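Local coordinates for protein phosphonopyruvate hydrolase (Variovorax sp., PDB 2HJP) that hydrolyses phosphonopyruvate to pyruvate and phosphate, cleaving its phosphorus–carbon bond with the help of a divalent metal ion, at residues A[20-25]-A[68-73]. Sequence-based numbering, arbitrary orientation.
Sequences MAAHNP and RAIAST. With NA (sodium ion), chain D.
I70 carries CG1 beside its own backbone N (chi1 -72°), which lays CG1 against the N24-P25 peptide, and a nearly straight onward step (chi2 171°) takes CD1 toward the methyl of A22, where CD1 and CB of A22 stand 4.4 Å apart. T73 takes the same first turn with its hydroxyl (chi1 -62°), which leaves its methyl CG2 anti to N and close to the carbonyl O of P25. The proline lies across A69, touching both side chains: its CG rests on CB of A69 at 3.7 Å, while its CB meets OG1 of T73 at 3.5 Å. A69 is small enough to let the ring come down on the helix, and P25 suits the first turn of helix 25-34, where a residue without an N-H costs no helix bond. N24 caps that turn with OD1 on the backbone N of V27. This is the TIM barrel of the PEP mutase/isocitrate lyase superfamily: strand 17-21 leads through a short turn into helix 25-34, and the last part of helix 60-71 and the residues just after it pack against that junction. Apolar and branched, I70 suits its buried place among A22, A28, I39 and L78. T73 pairs a methyl for P25 with a hydroxyl: OG1 donates to O of A69 at 3.0 Å, and OG of S72 donates to the same oxygen from the opposite face of the carbonyl plane. Replacing T73 by alanine removes OG1 and CG2, which would probably leave that oxygen to the S72 hydroxyl and open a gap beside P25. O of H23 binds a sodium ion at 2.7 Å, as does S49.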
loop_
_atom_site.group_PDB
_atom_site.type_symbol
_atom_site.label_atom_id
_atom_site.label_comp_id
_atom_site.label_asym_id
_atom_site.label_seq_id
_atom_site.Cartn_x
_atom_site.Cartn_y
_atom_site.Cartn_z
ATOM N N MET A 20 -5.508 -1.694 25.282
ATOM C CA MET A 20 -6.436 -0.634 24.776
ATOM C C MET A 20 -6.440 -0.528 23.245
ATOM O O MET A 20 -5.378 -0.561 22.546
ATOM C CB MET A 20 -6.006 0.732 25.352
ATOM C CG MET A 20 -6.770 1.965 24.772
ATOM S SD MET A 20 -8.556 1.795 24.983
ATOM C CE MET A 20 -8.723 2.127 26.785
ATOM N N ALA A 21 -7.646 -0.375 22.729
ATOM C CA ALA A 21 -7.819 -0.201 21.308
ATOM C C ALA A 21 -7.057 1.037 20.777
ATOM O O ALA A 21 -6.914 2.060 21.473
ATOM C CB ALA A 21 -9.327 0.000 21.019
ATOM N N ALA A 22 -6.605 0.953 19.528
ATOM C CA ALA A 22 -5.974 2.069 18.875
ATOM C C ALA A 22 -6.289 1.974 17.390
ATOM O O ALA A 22 -6.229 0.878 16.829
ATOM C CB ALA A 22 -4.439 2.089 19.073
ATOM N N HIS A 23 -6.638 3.104 16.763
ATOM C CA HIS A 23 -6.923 3.109 15.303
ATOM C C HIS A 23 -5.743 3.744 14.504
ATOM O O HIS A 23 -5.776 3.840 13.255
ATOM C CB HIS A 23 -8.274 3.810 14.998
ATOM C CG HIS A 23 -8.471 5.115 15.711
ATOM N ND1 HIS A 23 -8.941 5.200 17.018
ATOM C CD2 HIS A 23 -8.320 6.388 15.285
ATOM C CE1 HIS A 23 -9.064 6.476 17.352
ATOM N NE2 HIS A 23 -8.686 7.214 16.321
ATOM N N ASN A 24 -4.721 4.240 15.208
ATOM C CA ASN A 24 -3.516 4.758 14.547
ATOM C C ASN A 24 -2.356 4.741 15.536
ATOM O O ASN A 24 -2.592 4.464 16.691
ATOM C CB ASN A 24 -3.707 6.157 13.936
ATOM C CG ASN A 24 -4.128 7.155 14.915
ATOM O OD1 ASN A 24 -3.565 7.245 15.947
ATOM N ND2 ASN A 24 -5.129 7.959 14.564
ATOM N N PRO A 25 -1.098 4.953 15.073
ATOM C CA PRO A 25 0.084 4.937 15.973
ATOM C C PRO A 25 0.052 6.031 17.073
ATOM O O PRO A 25 0.552 5.820 18.178
ATOM C CB PRO A 25 1.254 5.150 15.019
ATOM C CG PRO A 25 0.783 4.423 13.744
ATOM C CD PRO A 25 -0.664 4.929 13.664
ATOM N N ARG A 68 1.857 -2.809 11.473
ATOM C CA ARG A 68 3.295 -2.511 11.331
ATOM C C ARG A 68 3.663 -1.133 11.881
ATOM O O ARG A 68 4.640 -0.970 12.638
ATOM C CB ARG A 68 3.734 -2.534 9.853
ATOM C CG ARG A 68 5.196 -2.926 9.713
ATOM C CD ARG A 68 5.685 -2.719 8.242
ATOM N NE ARG A 68 4.809 -3.546 7.379
ATOM C CZ ARG A 68 4.853 -4.878 7.314
ATOM N NH1 ARG A 68 5.760 -5.606 8.031
ATOM N NH2 ARG A 68 3.913 -5.507 6.589
ATOM N N ALA A 69 2.891 -0.143 11.457
ATOM C CA ALA A 69 3.109 1.205 11.881
ATOM C C ALA A 69 2.930 1.337 13.424
ATOM O O ALA A 69 3.703 2.002 14.072
ATOM C CB ALA A 69 2.088 2.149 11.098
ATOM N N ILE A 70 1.894 0.719 13.989
ATOM C CA ILE A 70 1.727 0.797 15.454
ATOM C C ILE A 70 2.899 0.102 16.195
ATOM O O ILE A 70 3.449 0.628 17.141
ATOM C CB ILE A 70 0.406 0.118 15.906
ATOM C CG1 ILE A 70 -0.791 1.000 15.491
ATOM C CG2 ILE A 70 0.466 -0.173 17.491
ATOM C CD1 ILE A 70 -2.154 0.350 15.685
ATOM N N ALA A 71 3.284 -1.102 15.758
ATOM C CA ALA A 71 4.339 -1.802 16.446
ATOM C C ALA A 71 5.666 -1.029 16.336
ATOM O O ALA A 71 6.471 -1.130 17.229
ATOM C CB ALA A 71 4.477 -3.249 15.894
ATOM N N SER A 72 5.875 -0.241 15.274
ATOM C CA SER A 72 7.133 0.486 15.129
ATOM C C SER A 72 7.136 1.763 15.955
ATOM O O SER A 72 8.145 2.463 16.073
ATOM C CB SER A 72 7.390 0.823 13.639
ATOM O OG SER A 72 6.401 1.727 13.160
ATOM N N THR A 73 5.990 2.079 16.534
ATOM C CA THR A 73 5.870 3.282 17.344
ATOM C C THR A 73 5.871 2.962 18.859
ATOM O O THR A 73 6.391 3.731 19.614
ATOM C CB THR A 73 4.551 4.008 16.982
ATOM O OG1 THR A 73 4.619 4.398 15.611
ATOM C CG2 THR A 73 4.276 5.287 17.835
HETATM NA NA NA D . -7.046 5.019 11.167
#